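Local structure of possible thiamine biosynthesis enzyme (Candida albicans, 2X7Q) at residues Y131-S134 / F135-A138; W176-F179 / T180-Y184. The protein is of unknown function but has the periplasmic binding protein fold, so it probably binds a small solute, perhaps one connected with thiamine biosynthesis. The protein carries 1 engineered substitution. All coordinates share one frame; numbering follows the deposited sequence.

Both contacts are local, each made within a few residues of continuous chain, and both belong to the same half of a periplasmic binding protein fold. Contact 1 comes first, on helix 129-141, the crossover helix between strands 120-123 and 148-151. Contact 2 follows where strand 173-177 passes into helix 178-186. Strands 120-123, 148-151 and 173-177 are parallel members of one five-stranded mixed sheet, which the two contacts therefore share. The two centres lie about 18 Å apart and the nearest atoms about 7 Å, without touching. Met175, the residue just before contact 2, packs on Met133 and Leu137 of contact 1.

Contact 1: residues Y131-S134 / F135-A138; sequences YVMS and FVLA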
loop_
_atom_site.group_PDB
_atom_site.type_symbol
_atom_site.label_atom_id
_atom_site.label_comp_id
_atom_site.label_asym_id
_atom_site.label_seq_id
_atom_site.Cartn_x
_atom_site.Cartn_y
_atom_site.Cartn_z
ATOM N N TYR A 131 -2.488 -10.481 4.850
ATOM C CA TYR A 131 -3.662 -11.259 5.230
ATOM C C TYR A 131 -4.666 -11.330 4.083
ATOM O O TYR A 131 -5.107 -12.410 3.700
ATOM C CB TYR A 131 -4.320 -10.657 6.474
ATOM C CG TYR A 131 -5.656 -11.276 6.823
ATOM C CD1 TYR A 131 -6.843 -10.691 6.407
ATOM C CD2 TYR A 131 -5.727 -12.446 7.568
ATOM C CE1 TYR A 131 -8.067 -11.252 6.721
ATOM C CE2 TYR A 131 -6.947 -13.016 7.886
ATOM C CZ TYR A 131 -8.112 -12.415 7.461
ATOM O OH TYR A 131 -9.327 -12.977 7.776
ATOM N N VAL A 132 -5.025 -10.171 3.542
ATOM C CA VAL A 132 -6.000 -10.094 2.460
ATOM C C VAL A 132 -5.555 -10.881 1.230
ATOM O O VAL A 132 -6.335 -11.632 0.648
ATOM C CB VAL A 132 -6.269 -8.632 2.051
ATOM C CG1 VAL A 132 -6.965 -8.574 0.701
ATOM C CG2 VAL A 132 -7.084 -7.923 3.120
HETATM N N MSE A 133 -4.294 -10.711 0.847
HETATM C CA MSE A 133 -3.760 -11.354 -0.349
HETATM C C MSE A 133 -3.717 -12.874 -0.236
HETATM O O MSE A 133 -3.657 -13.567 -1.248
HETATM C CB MSE A 133 -2.366 -10.812 -0.677
HETATM C CG MSE A 133 -2.358 -9.383 -1.192
HETATM SE SE MSE A 133 -3.458 -9.175 -2.788
HETATM C CE MSE A 133 -2.586 -10.477 -3.926
ATOM N N SER A 134 -3.737 -13.390 0.989
ATOM C CA SER A 134 -3.730 -14.834 1.190
ATOM C C SER A 134 -5.031 -15.432 0.668
ATOM O O SER A 134 -5.048 -16.546 0.147
ATOM C CB SER A 134 -3.530 -15.187 2.665
ATOM O OG SER A 134 -4.698 -14.939 3.422
ATOM N N PHE A 135 -6.120 -14.681 0.809
ATOM C CA PHE A 135 -7.417 -15.099 0.290
ATOM C C PHE A 135 -7.427 -15.054 -1.236
ATOM O O PHE A 135 -7.890 -15.987 -1.889
ATOM C CB PHE A 135 -8.530 -14.208 0.847
ATOM C CG PHE A 135 -8.821 -14.434 2.306
ATOM C CD1 PHE A 135 -8.016 -13.875 3.286
ATOM C CD2 PHE A 135 -9.907 -15.203 2.695
ATOM C CE1 PHE A 135 -8.285 -14.081 4.626
ATOM C CE2 PHE A 135 -10.182 -15.413 4.034
ATOM C CZ PHE A 135 -9.370 -14.850 5.001
ATOM N N VAL A 136 -6.916 -13.962 -1.797
ATOM C CA VAL A 136 -6.841 -13.804 -3.244
ATOM C C VAL A 136 -6.016 -14.929 -3.864
ATOM O O VAL A 136 -6.404 -15.507 -4.878
ATOM C CB VAL A 136 -6.237 -12.437 -3.626
ATOM C CG1 VAL A 136 -6.046 -12.333 -5.130
ATOM C CG2 VAL A 136 -7.117 -11.307 -3.115
ATOM N N LEU A 137 -4.884 -15.241 -3.240
ATOM C CA LEU A 137 -4.019 -16.324 -3.696
ATOM C C LEU A 137 -4.733 -17.669 -3.634
ATOM O O LEU A 137 -4.677 -18.452 -4.578
ATOM C CB LEU A 137 -2.745 -16.373 -2.853
ATOM C CG LEU A 137 -1.783 -17.514 -3.179
ATOM C CD1 LEU A 137 -1.310 -17.415 -4.622
ATOM C CD2 LEU A 137 -0.604 -17.522 -2.222
ATOM N N ALA A 138 -5.406 -17.926 -2.518
ATOM C CA ALA A 138 -6.152 -19.163 -2.338
ATOM C C ALA A 138 -7.187 -19.370 -3.446
ATOM O O ALA A 138 -7.349 -20.480 -3.943
ATOM C CB ALA A 138 -6.819 -19.184 -0.962
#
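One face of the Tyr131 ring receives the edge of Phe135: CE1 of Phe135 stands 3.3 Å from CZ of Tyr131, displaced toward the phenol rim, and CZ of Phe135 comes equally near the hydroxyl OH. The planes meet at 62° with centroids 5.0 Å apart, an offset edge-to-face stack between residues i and i+4. At its own edge, and in its plane, the Phe135 ring meets the carbonyl oxygen of Tyr131, with CD1 of Phe135 3.3 Å from that O. Tyr131 O also accepts a 2.6 Å bond from Ser134 OG, besides one from Ser134 N. Ser134 can turn back this way because its OG sits between the backbone N and the carbonyl carbon (chi1 74°).

All this lies on helix 129-141, the crossover of a beta-alpha-beta unit between strands 120-123 and 148-151. Val132 O takes weak bonds from Phe135 N and Val136 N, whereas Leu137 N binds Met133 O at 2.9 Å, its N-H...O angle 162°. On the sheet side, selenomethionine Met133 bends at chi2 and chi3, bringing CE to 4.1 Å from CG1 of Val136. Both side chains rest on Ile196 of strand 190-197, while Val132 and Val136 also meet helix 275-289. Tyr131 has a second aromatic neighbour in Phe149, and Phe135 touches Val291.

Contact 2: residues W176-F179 / T180-Y184; sequences WEYF and TSKKY
Trp176 meets Thr180 with the edge of its indole: CG2 of Thr180 lies in the ring plane, 3.8 Å from NE1 of Trp176. Glu177 then N-caps the following helix. Its chain bends at chi2 (-78°), folding the carboxylate over the first turn, where OE2 accepts from Phe179 N at 2.8 Å, from above the carboxylate plane. OE1 takes the Thr180 hydroxyl on its anti lone pair, with OG1 of Thr180 2.6 Å from OE1 of Glu177, and a weak bond from Thr180 N. OE2 of Glu177 also hydrogen-bonds a glycerol, probably from the crystallisation liquor but possibly marking a pocket, and Thr180 OG1 bonds Tyr250 OH. Glu177 O accepts from Ser181 OG at 3.0 Å. The Tyr178 ring packs obliquely on the aliphatic chain of Lys182, whose CE is 3.6 Å from OH of Tyr178, and CD2 of Tyr178 lies over the centre of the Phe179 ring.

Helix 178-186 starts directly from strand 173-177, paired with strand 100-106 through Trp176 and Ala102. Trp176 stacks on Phe155 of helix 155-162, Tyr178 touches strand 190-197, and helix 252-259 supplies Trp258 to Phe179 and Asp254 as salt-bridge partner of Lys182.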
loop_
_atom_site.group_PDB
_atom_site.type_symbol
_atom_site.label_atom_id
_atom_site.label_comp_id
_atom_site.label_asym_id
_atom_site.label_seq_id
_atom_site.Cartn_x
_atom_site.Cartn_y
_atom_site.Cartn_z
ATOM N N TRP A 176 4.798 -11.106 1.327
ATOM C CA TRP A 176 5.416 -9.798 1.500
ATOM C C TRP A 176 5.877 -9.261 0.151
ATOM O O TRP A 176 6.109 -10.029 -0.783
ATOM C CB TRP A 176 6.599 -9.905 2.465
ATOM C CG TRP A 176 6.823 -8.675 3.289
ATOM C CD1 TRP A 176 7.814 -7.751 3.133
ATOM C CD2 TRP A 176 6.033 -8.233 4.403
ATOM N NE1 TRP A 176 7.694 -6.764 4.082
ATOM C CE2 TRP A 176 6.612 -7.035 4.869
ATOM C CE3 TRP A 176 4.900 -8.736 5.045
ATOM C CZ2 TRP A 176 6.086 -6.333 5.955
ATOM C CZ3 TRP A 176 4.383 -8.035 6.122
ATOM C CH2 TRP A 176 4.976 -6.848 6.566
ATOM N N GLU A 177 6.001 -7.942 0.048
ATOM C CA GLU A 177 6.425 -7.318 -1.200
ATOM C C GLU A 177 7.720 -7.958 -1.696
ATOM O O GLU A 177 8.656 -8.165 -0.924
ATOM C CB GLU A 177 6.593 -5.807 -1.016
ATOM C CG GLU A 177 6.734 -5.033 -2.318
ATOM C CD GLU A 177 8.127 -5.135 -2.908
ATOM O OE1 GLU A 177 9.101 -4.819 -2.192
ATOM O OE2 GLU A 177 8.246 -5.531 -4.087
ATOM N N TYR A 178 7.760 -8.276 -2.986
ATOM C CA TYR A 178 8.873 -9.026 -3.567
ATOM C C TYR A 178 10.245 -8.407 -3.316
ATOM O O TYR A 178 11.094 -9.018 -2.669
ATOM C CB TYR A 178 8.666 -9.228 -5.072
ATOM C CG TYR A 178 9.860 -9.841 -5.768
ATOM C CD1 TYR A 178 10.193 -11.177 -5.574
ATOM C CD2 TYR A 178 10.656 -9.086 -6.622
ATOM C CE1 TYR A 178 11.283 -11.741 -6.204
ATOM C CE2 TYR A 178 11.750 -9.643 -7.257
ATOM C CZ TYR A 178 12.059 -10.971 -7.043
ATOM O OH TYR A 178 13.149 -11.533 -7.673
ATOM N N PHE A 179 10.465 -7.207 -3.841
ATOM C CA PHE A 179 11.779 -6.573 -3.762
ATOM C C PHE A 179 12.233 -6.333 -2.327
ATOM O O PHE A 179 13.424 -6.178 -2.065
ATOM C CB PHE A 179 11.809 -5.272 -4.564
ATOM C CG PHE A 179 11.735 -5.477 -6.050
ATOM C CD1 PHE A 179 12.870 -5.801 -6.774
ATOM C CD2 PHE A 179 10.531 -5.352 -6.722
ATOM C CE1 PHE A 179 12.805 -5.994 -8.140
ATOM C CE2 PHE A 179 10.457 -5.544 -8.088
ATOM C CZ PHE A 179 11.596 -5.865 -8.799
ATOM N N THR A 180 11.281 -6.305 -1.402
ATOM C CA THR A 180 11.597 -6.152 0.011
ATOM C C THR A 180 12.060 -7.486 0.590
ATOM O O THR A 180 12.830 -7.529 1.548
ATOM C CB THR A 180 10.381 -5.632 0.807
ATOM O OG1 THR A 180 9.959 -4.372 0.271
ATOM C CG2 THR A 180 10.734 -5.458 2.275
ATOM N N SER A 181 11.586 -8.573 -0.012
ATOM C CA SER A 181 11.915 -9.920 0.441
ATOM C C SER A 181 13.101 -10.493 -0.327
ATOM O O SER A 181 13.702 -11.482 0.091
ATOM C CB SER A 181 10.708 -10.843 0.266
ATOM O OG SER A 181 9.556 -10.327 0.910
ATOM N N LYS A 182 13.431 -9.867 -1.452
ATOM C CA LYS A 182 14.473 -10.376 -2.334
ATOM C C LYS A 182 15.807 -10.531 -1.612
ATOM O O LYS A 182 16.525 -11.505 -1.829
ATOM C CB LYS A 182 14.627 -9.473 -3.558
ATOM C CG LYS A 182 15.527 -10.044 -4.640
ATOM C CD LYS A 182 15.518 -9.172 -5.884
ATOM C CE LYS A 182 16.269 -9.833 -7.025
ATOM N NZ LYS A 182 17.694 -10.087 -6.691
ATOM N N LYS A 183 16.130 -9.568 -0.753
ATOM C CA LYS A 183 17.366 -9.613 0.019
ATOM C C LYS A 183 17.508 -10.932 0.772
ATOM O O LYS A 183 18.599 -11.495 0.854
ATOM C CB LYS A 183 17.427 -8.449 1.011
ATOM C CG LYS A 183 18.539 -8.586 2.046
ATOM C CD LYS A 183 18.454 -7.488 3.099
ATOM C CE LYS A 183 19.504 -7.665 4.184
ATOM N NZ LYS A 183 19.446 -6.589 5.206
ATOM N N TYR A 184 16.400 -11.423 1.318
ATOM C CA TYR A 184 16.431 -12.615 2.157
ATOM C C TYR A 184 16.307 -13.907 1.354
ATOM O O TYR A 184 16.470 -14.997 1.896
ATOM C CB TYR A 184 15.361 -12.531 3.249
ATOM C CG TYR A 184 15.564 -11.352 4.174
ATOM C CD1 TYR A 184 16.429 -11.435 5.257
ATOM C CD2 TYR A 184 14.905 -10.150 3.952
ATOM C CE1 TYR A 184 16.622 -10.355 6.100
ATOM C CE2 TYR A 184 15.090 -9.066 4.788
ATOM C CZ TYR A 184 15.949 -9.174 5.861
ATOM O OH TYR A 184 16.139 -8.099 6.698
HETATM O O HOH W 1 15.549 -6.473 -0.433
#